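Local coordinates for hexapeptide transferase family protein (Anaplasma phagocytophilum, PDB 3IXC), which is assigned to the hexapeptide transferases, probably has transferase activity, and binds magnesium ions in a trimer of gamma-carbonic-anhydrase-like left-handed beta-helices, at residues 44-49 and 58-63; 100-105 and 113-118; 121-126 and 139-144; 130-135 and 148-153. All coordinates share one frame; numbering follows the deposited sequence.

Contact 1 (44-49 and 58-63); sequences GNARII and ASIWYG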
loop_
_atom_site.group_PDB
_atom_site.type_symbol
_atom_site.label_atom_id
_atom_site.label_comp_id
_atom_site.label_asym_id
_atom_site.label_seq_id
_atom_site.Cartn_x
_atom_site.Cartn_y
_atom_site.Cartn_z
ATOM N N GLY A 44 -17.235 1.393 -1.233
ATOM C CA GLY A 44 -17.716 0.415 -2.201
ATOM C C GLY A 44 -16.673 -0.536 -2.757
ATOM O O GLY A 44 -17.016 -1.607 -3.277
ATOM N N ASN A 45 -15.400 -0.154 -2.674
ATOM C CA ASN A 45 -14.331 -1.023 -3.155
ATOM C C ASN A 45 -13.488 -1.624 -2.022
ATOM O O ASN A 45 -12.419 -2.188 -2.265
ATOM C CB ASN A 45 -13.457 -0.306 -4.192
ATOM C CG ASN A 45 -12.483 0.675 -3.562
ATOM O OD1 ASN A 45 -12.683 1.122 -2.436
ATOM N ND2 ASN A 45 -11.419 1.000 -4.283
ATOM N N ALA A 46 -13.973 -1.489 -0.788
ATOM C CA ALA A 46 -13.383 -2.214 0.336
ATOM C C ALA A 46 -13.725 -3.694 0.189
ATOM O O ALA A 46 -14.667 -4.054 -0.512
ATOM C CB ALA A 46 -13.911 -1.679 1.677
ATOM N N ARG A 47 -12.938 -4.550 0.834
ATOM C CA ARG A 47 -13.207 -5.991 0.830
ATOM C C ARG A 47 -13.108 -6.481 2.257
ATOM O O ARG A 47 -12.083 -6.304 2.922
ATOM C CB ARG A 47 -12.250 -6.743 -0.111
ATOM C CG ARG A 47 -12.491 -6.470 -1.609
ATOM C CD ARG A 47 -13.828 -7.038 -2.098
ATOM N NE ARG A 47 -14.082 -6.790 -3.524
ATOM C CZ ARG A 47 -14.707 -5.723 -4.016
ATOM N NH1 ARG A 47 -15.144 -4.752 -3.223
ATOM N NH2 ARG A 47 -14.892 -5.622 -5.331
ATOM N N ILE A 48 -14.210 -7.055 2.727
ATOM C CA ILE A 48 -14.318 -7.535 4.096
ATOM C C ILE A 48 -14.707 -9.004 4.013
ATOM O O ILE A 48 -15.782 -9.346 3.525
ATOM C CB ILE A 48 -15.350 -6.720 4.902
ATOM C CG1 ILE A 48 -15.014 -5.228 4.855
ATOM C CG2 ILE A 48 -15.399 -7.180 6.353
ATOM C CD1 ILE A 48 -16.018 -4.352 5.566
ATOM N N ILE A 49 -13.802 -9.865 4.471
ATOM C CA ILE A 49 -13.930 -11.301 4.231
ATOM C C ILE A 49 -14.043 -12.092 5.518
ATOM O O ILE A 49 -13.231 -11.934 6.430
ATOM C CB ILE A 49 -12.708 -11.846 3.410
ATOM C CG1 ILE A 49 -12.508 -11.065 2.099
ATOM C CG2 ILE A 49 -12.856 -13.350 3.141
ATOM C CD1 ILE A 49 -11.372 -10.058 2.137
ATOM N N ALA A 58 -18.298 3.048 12.662
ATOM C CA ALA A 58 -16.974 2.799 12.093
ATOM C C ALA A 58 -16.945 3.230 10.631
ATOM O O ALA A 58 -17.991 3.396 10.003
ATOM C CB ALA A 58 -16.588 1.330 12.228
ATOM N N SER A 59 -15.746 3.418 10.093
ATOM C CA SER A 59 -15.603 3.747 8.680
ATOM C C SER A 59 -14.405 2.999 8.106
ATOM O O SER A 59 -13.286 3.066 8.632
ATOM C CB SER A 59 -15.523 5.266 8.434
ATOM O OG SER A 59 -14.506 5.906 9.201
ATOM N N ILE A 60 -14.681 2.252 7.048
ATOM C CA ILE A 60 -13.693 1.396 6.389
ATOM C C ILE A 60 -13.535 1.958 4.982
ATOM O O ILE A 60 -14.491 1.974 4.204
ATOM C CB ILE A 60 -14.173 -0.078 6.367
ATOM C CG1 ILE A 60 -14.603 -0.540 7.780
ATOM C CG2 ILE A 60 -13.122 -0.987 5.745
ATOM C CD1 ILE A 60 -13.481 -0.523 8.847
ATOM N N TRP A 61 -12.327 2.424 4.669
ATOM C CA TRP A 61 -12.107 3.310 3.521
ATOM C C TRP A 61 -11.697 2.593 2.228
ATOM O O TRP A 61 -11.688 1.358 2.159
ATOM C CB TRP A 61 -11.166 4.464 3.937
ATOM C CG TRP A 61 -11.890 5.322 4.946
ATOM C CD1 TRP A 61 -11.960 5.130 6.310
ATOM C CD2 TRP A 61 -12.739 6.436 4.656
ATOM N NE1 TRP A 61 -12.788 6.080 6.879
ATOM C CE2 TRP A 61 -13.273 6.894 5.890
ATOM C CE3 TRP A 61 -13.093 7.103 3.476
ATOM C CZ2 TRP A 61 -14.140 7.993 5.973
ATOM C CZ3 TRP A 61 -13.951 8.203 3.559
ATOM C CH2 TRP A 61 -14.466 8.636 4.807
ATOM N N TYR A 62 -11.442 3.379 1.185
ATOM C CA TYR A 62 -11.258 2.837 -0.156
ATOM C C TYR A 62 -10.068 1.900 -0.224
ATOM O O TYR A 62 -9.005 2.208 0.302
ATOM C CB TYR A 62 -11.086 3.981 -1.144
ATOM C CG TYR A 62 -12.340 4.807 -1.279
ATOM C CD1 TYR A 62 -13.368 4.399 -2.139
ATOM C CD2 TYR A 62 -12.507 5.988 -0.550
ATOM C CE1 TYR A 62 -14.540 5.148 -2.261
ATOM C CE2 TYR A 62 -13.682 6.746 -0.670
ATOM C CZ TYR A 62 -14.684 6.312 -1.527
ATOM O OH TYR A 62 -15.842 7.046 -1.655
ATOM N N GLY A 63 -10.275 0.745 -0.851
ATOM C CA GLY A 63 -9.197 -0.213 -1.070
ATOM C C GLY A 63 -8.706 -0.951 0.167
ATOM O O GLY A 63 -7.714 -1.679 0.100
#

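Contact 2 (100-105 and 113-118); sequences KFVTIG and CTLGNN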
loop_
_atom_site.group_PDB
_atom_site.type_symbol
_atom_site.label_atom_id
_atom_site.label_comp_id
_atom_site.label_asym_id
_atom_site.label_seq_id
_atom_site.Cartn_x
_atom_site.Cartn_y
_atom_site.Cartn_z
ATOM N N LYS A 100 -12.475 0.876 20.301
ATOM C CA LYS A 100 -13.374 1.961 19.929
ATOM C C LYS A 100 -12.602 3.245 19.667
ATOM O O LYS A 100 -11.597 3.511 20.316
ATOM C CB LYS A 100 -14.372 2.221 21.060
ATOM C CG LYS A 100 -15.198 1.028 21.468
ATOM C CD LYS A 100 -16.126 1.451 22.593
ATOM C CE LYS A 100 -16.817 0.272 23.232
ATOM N NZ LYS A 100 -17.625 0.719 24.403
ATOM N N PHE A 101 -13.092 4.047 18.722
ATOM C CA PHE A 101 -12.519 5.376 18.448
ATOM C C PHE A 101 -11.027 5.323 18.139
ATOM O O PHE A 101 -10.256 6.194 18.548
ATOM C CB PHE A 101 -12.862 6.351 19.591
ATOM C CG PHE A 101 -14.331 6.423 19.873
ATOM C CD1 PHE A 101 -15.200 7.023 18.962
ATOM C CD2 PHE A 101 -14.853 5.858 21.033
ATOM C CE1 PHE A 101 -16.577 7.072 19.212
ATOM C CE2 PHE A 101 -16.219 5.901 21.290
ATOM C CZ PHE A 101 -17.081 6.512 20.383
ATOM N N VAL A 102 -10.642 4.280 17.403
ATOM C CA VAL A 102 -9.264 4.075 16.962
ATOM C C VAL A 102 -9.106 4.716 15.583
ATOM O O VAL A 102 -10.031 4.682 14.762
ATOM C CB VAL A 102 -8.932 2.560 16.881
ATOM C CG1 VAL A 102 -7.614 2.314 16.133
ATOM C CG2 VAL A 102 -8.845 1.957 18.282
ATOM N N THR A 103 -7.938 5.314 15.344
ATOM C CA THR A 103 -7.596 5.848 14.027
ATOM C C THR A 103 -6.457 5.015 13.454
ATOM O O THR A 103 -5.388 4.905 14.081
ATOM C CB THR A 103 -7.171 7.334 14.111
ATOM O OG1 THR A 103 -8.302 8.143 14.483
ATOM C CG2 THR A 103 -6.646 7.835 12.748
ATOM N N ILE A 104 -6.709 4.405 12.290
ATOM C CA ILE A 104 -5.660 3.710 11.550
ATOM C C ILE A 104 -5.459 4.437 10.226
ATOM O O ILE A 104 -6.364 4.527 9.401
ATOM C CB ILE A 104 -5.984 2.209 11.342
ATOM C CG1 ILE A 104 -6.026 1.501 12.698
ATOM C CG2 ILE A 104 -4.936 1.540 10.419
ATOM C CD1 ILE A 104 -7.065 0.404 12.796
ATOM N N GLY A 105 -4.254 4.985 10.058
ATOM C CA GLY A 105 -3.929 5.790 8.886
ATOM C C GLY A 105 -3.861 5.018 7.575
ATOM O O GLY A 105 -3.981 3.785 7.547
ATOM N N CYS A 113 -2.905 -8.356 15.956
ATOM C CA CYS A 113 -2.554 -7.420 17.021
ATOM C C CYS A 113 -3.776 -6.973 17.818
ATOM O O CYS A 113 -4.915 -7.270 17.454
ATOM C CB CYS A 113 -1.826 -6.202 16.444
ATOM S SG CYS A 113 -2.768 -5.279 15.190
ATOM N N THR A 114 -3.529 -6.255 18.907
ATOM C CA THR A 114 -4.606 -5.724 19.736
ATOM C C THR A 114 -4.398 -4.225 19.904
ATOM O O THR A 114 -3.342 -3.795 20.365
ATOM C CB THR A 114 -4.628 -6.413 21.113
ATOM O OG1 THR A 114 -4.797 -7.822 20.928
ATOM C CG2 THR A 114 -5.766 -5.877 21.978
ATOM N N LEU A 115 -5.403 -3.438 19.520
ATOM C CA LEU A 115 -5.324 -1.976 19.620
ATOM C C LEU A 115 -6.423 -1.484 20.548
ATOM O O LEU A 115 -7.614 -1.679 20.275
ATOM C CB LEU A 115 -5.453 -1.327 18.230
ATOM C CG LEU A 115 -4.591 -1.887 17.087
ATOM C CD1 LEU A 115 -4.846 -1.109 15.811
ATOM C CD2 LEU A 115 -3.082 -1.884 17.424
ATOM N N GLY A 116 -6.022 -0.865 21.654
ATOM C CA GLY A 116 -6.982 -0.401 22.654
ATOM C C GLY A 116 -7.759 0.806 22.177
ATOM O O GLY A 116 -7.421 1.424 21.158
ATOM N N ASN A 117 -8.810 1.159 22.916
ATOM C CA ASN A 117 -9.604 2.334 22.562
ATOM C C ASN A 117 -8.719 3.560 22.404
ATOM O O ASN A 117 -7.775 3.751 23.169
ATOM C CB ASN A 117 -10.658 2.639 23.626
ATOM C CG ASN A 117 -11.586 1.473 23.889
ATOM O OD1 ASN A 117 -11.762 0.582 23.051
ATOM N ND2 ASN A 117 -12.201 1.478 25.072
ATOM N N ASN A 118 -9.036 4.383 21.409
ATOM C CA ASN A 118 -8.315 5.637 21.155
ATOM C C ASN A 118 -6.851 5.457 20.754
ATOM O O ASN A 118 -6.096 6.428 20.784
ATOM C CB ASN A 118 -8.368 6.590 22.368
ATOM C CG ASN A 118 -9.676 7.372 22.490
ATOM O OD1 ASN A 118 -10.053 7.745 23.599
ATOM N ND2 ASN A 118 -10.336 7.676 21.368
#

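Contact 3 (121-126 and 139-144); sequences VGMGSI and LAAGSL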
loop_
_atom_site.group_PDB
_atom_site.type_symbol
_atom_site.label_atom_id
_atom_site.label_comp_id
_atom_site.label_asym_id
_atom_site.label_seq_id
_atom_site.Cartn_x
_atom_site.Cartn_y
_atom_site.Cartn_z
ATOM N N VAL A 121 -2.743 4.880 14.928
ATOM C CA VAL A 121 -1.671 4.267 14.139
ATOM C C VAL A 121 -1.393 5.160 12.945
ATOM O O VAL A 121 -2.235 5.302 12.051
ATOM C CB VAL A 121 -2.051 2.843 13.663
ATOM C CG1 VAL A 121 -0.905 2.224 12.852
ATOM C CG2 VAL A 121 -2.398 1.953 14.842
ATOM N N GLY A 122 -0.214 5.781 12.941
ATOM C CA GLY A 122 0.173 6.701 11.876
ATOM C C GLY A 122 0.197 6.005 10.527
ATOM O O GLY A 122 0.487 4.818 10.444
ATOM N N MET A 123 -0.142 6.757 9.480
ATOM C CA MET A 123 -0.174 6.212 8.119
ATOM C C MET A 123 1.116 5.478 7.756
ATOM O O MET A 123 2.212 5.877 8.170
ATOM C CB MET A 123 -0.448 7.330 7.115
ATOM C CG MET A 123 0.631 8.411 7.053
ATOM S SD MET A 123 0.023 9.770 6.051
ATOM C CE MET A 123 1.348 10.942 6.124
ATOM N N GLY A 124 0.980 4.401 6.982
ATOM C CA GLY A 124 2.147 3.683 6.480
ATOM C C GLY A 124 2.869 2.856 7.530
ATOM O O GLY A 124 4.047 2.521 7.345
ATOM N N SER A 125 2.167 2.516 8.615
ATOM C CA SER A 125 2.755 1.693 9.684
ATOM C C SER A 125 2.406 0.217 9.539
ATOM O O SER A 125 1.402 -0.142 8.920
ATOM C CB SER A 125 2.307 2.182 11.069
ATOM O OG SER A 125 2.814 3.483 11.337
ATOM N N ILE A 126 3.248 -0.629 10.124
ATOM C CA ILE A 126 3.066 -2.076 10.131
ATOM C C ILE A 126 3.034 -2.493 11.589
ATOM O O ILE A 126 3.923 -2.117 12.357
ATOM C CB ILE A 126 4.225 -2.798 9.408
ATOM C CG1 ILE A 126 4.332 -2.335 7.946
ATOM C CG2 ILE A 126 4.056 -4.325 9.502
ATOM C CD1 ILE A 126 5.562 -2.889 7.209
ATOM N N LEU A 139 1.384 5.454 17.459
ATOM C CA LEU A 139 2.515 5.079 16.641
ATOM C C LEU A 139 2.684 6.160 15.573
ATOM O O LEU A 139 1.712 6.525 14.899
ATOM C CB LEU A 139 2.220 3.720 16.006
ATOM C CG LEU A 139 3.346 2.856 15.457
ATOM C CD1 LEU A 139 4.383 2.560 16.528
ATOM C CD2 LEU A 139 2.748 1.572 14.899
ATOM N N ALA A 140 3.904 6.678 15.425
ATOM C CA ALA A 140 4.189 7.679 14.391
ATOM C C ALA A 140 4.008 7.077 13.004
ATOM O O ALA A 140 4.134 5.858 12.831
ATOM C CB ALA A 140 5.605 8.193 14.528
ATOM N N ALA A 141 3.750 7.938 12.020
ATOM C CA ALA A 141 3.722 7.517 10.617
ATOM C C ALA A 141 4.964 6.700 10.272
ATOM O O ALA A 141 6.072 7.008 10.722
ATOM C CB ALA A 141 3.628 8.721 9.701
ATOM N N GLY A 142 4.760 5.647 9.486
ATOM C CA GLY A 142 5.872 4.869 8.941
ATOM C C GLY A 142 6.571 3.967 9.938
ATOM O O GLY A 142 7.700 3.539 9.691
ATOM N N SER A 143 5.911 3.665 11.055
ATOM C CA SER A 143 6.516 2.808 12.075
ATOM C C SER A 143 6.378 1.329 11.748
ATOM O O SER A 143 5.485 0.932 10.999
ATOM C CB SER A 143 5.871 3.041 13.434
ATOM O OG SER A 143 6.044 4.376 13.875
ATOM N N LEU A 144 7.277 0.534 12.326
ATOM C CA LEU A 144 7.216 -0.923 12.240
ATOM C C LEU A 144 7.225 -1.473 13.661
ATOM O O LEU A 144 8.292 -1.576 14.285
ATOM C CB LEU A 144 8.408 -1.463 11.437
ATOM C CG LEU A 144 8.666 -2.978 11.438
ATOM C CD1 LEU A 144 7.467 -3.731 10.894
ATOM C CD2 LEU A 144 9.921 -3.328 10.653
#

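Contact 4 (130-135 and 148-153); sequences RAVMEE and GKIVKS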
loop_
_atom_site.group_PDB
_atom_site.type_symbol
_atom_site.label_atom_id
_atom_site.label_comp_id
_atom_site.label_asym_id
_atom_site.label_seq_id
_atom_site.Cartn_x
_atom_site.Cartn_y
_atom_site.Cartn_z
ATOM N N ARG A 130 0.887 -10.283 17.640
ATOM C CA ARG A 130 1.010 -10.229 19.101
ATOM C C ARG A 130 1.394 -8.849 19.652
ATOM O O ARG A 130 1.451 -8.672 20.866
ATOM C CB ARG A 130 1.959 -11.319 19.648
ATOM C CG ARG A 130 1.499 -12.750 19.393
ATOM C CD ARG A 130 2.448 -13.781 20.013
ATOM N NE ARG A 130 3.677 -13.946 19.235
ATOM C CZ ARG A 130 4.854 -13.407 19.546
ATOM N NH1 ARG A 130 4.991 -12.659 20.634
ATOM N NH2 ARG A 130 5.906 -13.632 18.766
ATOM N N ALA A 131 1.644 -7.867 18.782
ATOM C CA ALA A 131 1.861 -6.507 19.274
ATOM C C ALA A 131 0.584 -5.971 19.921
ATOM O O ALA A 131 -0.526 -6.363 19.555
ATOM C CB ALA A 131 2.349 -5.577 18.158
ATOM N N VAL A 132 0.749 -5.095 20.905
ATOM C CA VAL A 132 -0.381 -4.506 21.619
ATOM C C VAL A 132 -0.167 -3.009 21.702
ATOM O O VAL A 132 0.920 -2.554 22.059
ATOM C CB VAL A 132 -0.512 -5.074 23.062
ATOM C CG1 VAL A 132 -1.611 -4.336 23.846
ATOM C CG2 VAL A 132 -0.785 -6.576 23.032
ATOM N N MET A 133 -1.199 -2.245 21.360
ATOM C CA MET A 133 -1.240 -0.838 21.724
ATOM C C MET A 133 -2.289 -0.679 22.816
ATOM O O MET A 133 -3.457 -1.038 22.631
ATOM C CB MET A 133 -1.558 0.047 20.515
ATOM C CG MET A 133 -0.426 0.067 19.496
ATOM S SD MET A 133 -0.740 1.169 18.113
ATOM C CE MET A 133 -0.654 2.766 18.931
ATOM N N GLU A 134 -1.864 -0.184 23.975
ATOM C CA GLU A 134 -2.808 0.067 25.055
ATOM C C GLU A 134 -3.714 1.243 24.696
ATOM O O GLU A 134 -3.449 1.980 23.742
ATOM C CB GLU A 134 -2.066 0.327 26.367
ATOM C CG GLU A 134 -1.279 -0.898 26.849
ATOM C CD GLU A 134 -0.704 -0.716 28.234
ATOM O OE1 GLU A 134 -0.650 0.434 28.733
ATOM O OE2 GLU A 134 -0.300 -1.743 28.832
ATOM N N GLU A 135 -4.800 1.398 25.449
ATOM C CA GLU A 135 -5.720 2.511 25.245
ATOM C C GLU A 135 -4.945 3.831 25.172
ATOM O O GLU A 135 -4.038 4.068 25.969
ATOM C CB GLU A 135 -6.747 2.537 26.389
ATOM C CG GLU A 135 -7.634 3.780 26.462
ATOM C CD GLU A 135 -6.946 4.992 27.087
ATOM O OE1 GLU A 135 -6.195 4.832 28.081
ATOM O OE2 GLU A 135 -7.172 6.114 26.586
ATOM N N GLY A 148 4.993 -8.821 19.458
ATOM C CA GLY A 148 4.891 -8.847 20.915
ATOM C C GLY A 148 5.184 -7.565 21.674
ATOM O O GLY A 148 5.093 -7.547 22.899
ATOM N N LYS A 149 5.539 -6.498 20.961
ATOM C CA LYS A 149 5.854 -5.223 21.616
ATOM C C LYS A 149 4.587 -4.568 22.144
ATOM O O LYS A 149 3.526 -4.689 21.529
ATOM C CB LYS A 149 6.607 -4.277 20.672
ATOM C CG LYS A 149 8.024 -4.742 20.313
ATOM C CD LYS A 149 9.011 -4.438 21.451
ATOM C CE LYS A 149 10.426 -4.915 21.126
ATOM N NZ LYS A 149 10.675 -6.337 21.506
ATOM N N ILE A 150 4.711 -3.894 23.287
ATOM C CA ILE A 150 3.576 -3.262 23.958
ATOM C C ILE A 150 3.783 -1.751 24.063
ATOM O O ILE A 150 4.703 -1.293 24.752
ATOM C CB ILE A 150 3.359 -3.830 25.391
ATOM C CG1 ILE A 150 3.601 -5.344 25.445
ATOM C CG2 ILE A 150 1.968 -3.466 25.912
ATOM C CD1 ILE A 150 2.551 -6.170 24.750
ATOM N N VAL A 151 2.931 -0.987 23.381
ATOM C CA VAL A 151 2.939 0.477 23.480
ATOM C C VAL A 151 1.988 0.840 24.623
ATOM O O VAL A 151 0.798 0.542 24.564
ATOM C CB VAL A 151 2.482 1.155 22.164
ATOM C CG1 VAL A 151 2.593 2.679 22.264
ATOM C CG2 VAL A 151 3.299 0.635 20.956
ATOM N N LYS A 152 2.514 1.473 25.669
ATOM C CA LYS A 152 1.695 1.764 26.850
ATOM C C LYS A 152 0.889 3.044 26.665
ATOM O O LYS A 152 1.243 3.900 25.845
ATOM C CB LYS A 152 2.551 1.838 28.111
ATOM C CG LYS A 152 3.181 0.506 28.499
ATOM C CD LYS A 152 4.032 0.646 29.750
ATOM C CE LYS A 152 4.660 -0.684 30.127
ATOM N NZ LYS A 152 5.607 -0.555 31.271
ATOM N N SER A 153 -0.197 3.163 27.427
ATOM C CA SER A 153 -1.070 4.333 27.366
ATOM C C SER A 153 -0.296 5.632 27.519
ATOM O O SER A 153 0.551 5.763 28.413
ATOM C CB SER A 153 -2.153 4.248 28.442
ATOM O OG SER A 153 -2.978 3.114 28.232
#

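Contact 1 (44-49 and 58-63)
A buried corner contact of the left-handed beta-helix joins the turn that leads into strand 47-49 to the turn that follows strand 59-60. Asn45 reaches across with its side-chain amide: OD1 accepts the backbone N-H of Gly63 at 2.9 Å, with an N-H...O angle of 144°. The bond is somewhat bent, and its donor stands above the carbonyl plane of the amide, off the lone pairs. A chi1 of 77° lodges CG between the backbone N and carbonyl carbon of Asn45, and from there OD1 also comes within 3.2 Å of CA of Tyr62. Asn45 OD1 lies at the edge of the Tyr62 ring, near its plane, 3.4 Å from CD1 of Tyr62; the two side chains cross at about a right angle, with amide and ring planes 61° apart. One oxygen thus grips the Gly63 N-H and abuts the tyrosine.

Further into the coil the contact is apolar. Ile60 points at the other segment, and its CG2 branch meets CB of Ala46 at 4.2 Å, while CB of Ala46 also rests 3.8 Å from the carbonyl O of Trp61.

Trp61 turns the other way and makes a cation-pi contact with Arg67 of the second subunit. Within the chain, Trp61 reaches Tyr183 and Ser187 of helix 170-188, whereas Ile60 and Ile48 both pack on Ile42 of strand 41-42, and Ile60 touches Ile81 of strand 80-81 as well.

Contact 2 (100-105 and 113-118)
Lys100 O takes the backbone N-H of Asn118 at 2.9 Å and also receives a CA-H...O contact from CA of Asn117. The N-H of Lys100 answers in the other direction, giving a virtually straight bond to Asn117 OD1 (2.9 Å, 177°), although the donor stands above the carbonyl plane of that amide. Asn117 CG lies anti to its own carbonyl carbon (chi1 -57°), which sets the amide alongside the lysine, the two side chains pointing the same way and CB of Lys100 lying 3.7 Å from OD1 of Asn117. The Asn118 amide spans two partners: ND2 donates to the carbonyl O of Phe101 at 3.2 Å and, outside these segments, to OE1 of Gln177 on helix 170-188.

Beneath this polar end, Val102 presses CG2 against the carbonyl O of Gly116 at 3.3 Å. Deeper still, Leu115 points toward Ile104 inside the coil.

Turns held by asparagine side chains and branched aliphatic residues pointing into the prism are typical of a left-handed parallel beta-helix, here with one corner held to the C-terminal helix.

Contact 3 (121-126 and 139-144)
Ser125 fills the hollow of the turn beside it: its OG sits 3.1 Å from the backbone N of Ser143, whose N-H it accepts. With OG anti to the carbonyl carbon (chi1 -65°), the same hydroxyl donates back to Gly122 O in its own turn at 2.8 Å, so one small side chain bridges two layers. Ser143 repeats the inward bond in its own turn, giving its hydroxyl to Ala140 O.

Both segments bend in type II beta turns, Gly122 to Ser125 and Ala140 to Ser143, stacked as equivalent corners of successive coils in the left-handed beta-helix. Gly124 and Gly142 occupy the matching positive-phi places. The absence of a side chain at Gly122 lets its CA lie close against the backbone of Ala140 and Ala141. On the outer side of the corner, CB of Ala141 packs against CG of Met123 at 4.0 Å, close to the carbonyl O that accepts the Gly142 N-H. Met123 also touches Met128 of the second subunit and His106, which is a magnesium site in a structure of this protein, though no ion is bound to it in this chain.

On the inner side the Leu139 side chain lies over Val121 and Ser125. Past the turn, Leu144 lies alongside Ile126, both pointing the same way, its end against the CB-CG2 side of the isoleucine.

Contact 4 (130-135 and 148-153)
Strands 132-133 and 150-151 pair in parallel as neighbouring coils of the left-handed beta-helix, and Val132 N to Lys149 O, Val151 N to Val132 O and Glu134 N to Val151 O are the backbone bonds that tie them, each close to straight. The tight side is the buried face carrying Met133 and Val151. CG of Met133 lies 4.0 Å from CG2 of Val151, side by side, and both residues pack on Leu145 of strand 144-145.

The opposite face is more open. Here Ile150, an exposed residue, lies beside Val132. Arg130 is exposed to solvent, and its NH1 comes within 3.8 Å of CA of Gly148. Lys152 runs alongside Glu134, yet its NZ remains 6.5 Å from OE2 of Glu134, too far for a direct salt bridge.

The glutamate is held instead by backbone. Extended beyond CG (chi2 -172°), its chain brings OE1 of Glu134 within 3.1 Å of N of Ser153; the N-H meets the anti side of the carboxylate, 25° out of its plane. One residue on, Ser153 OG donates to the carbonyl O of Glu135 at 2.7 Å, in the carbonyl plane and on a lone pair.

Overall arrangement
Contact 1 comes first along the beta-helix, contact 2 next, and contacts 3 and 4 interleave in the last coils. The three sheets, parallel but for strand 162-167, form the sides of a prism. The centre of contact 1 lies 16 Å from that of contact 2 and 25 Å from that of contact 4, on the other side of the chain's centre. Contacts 2, 3 and 4 touch one another: strand 114-115 of contact 2 neighbours strand 132-133 of contact 4, and Val121 of contact 3 pairs with the backbone of Thr103 and Gly105. The corners of contacts 1 and 3 face the trimer interface, while contacts 2 and 4 lie away from it.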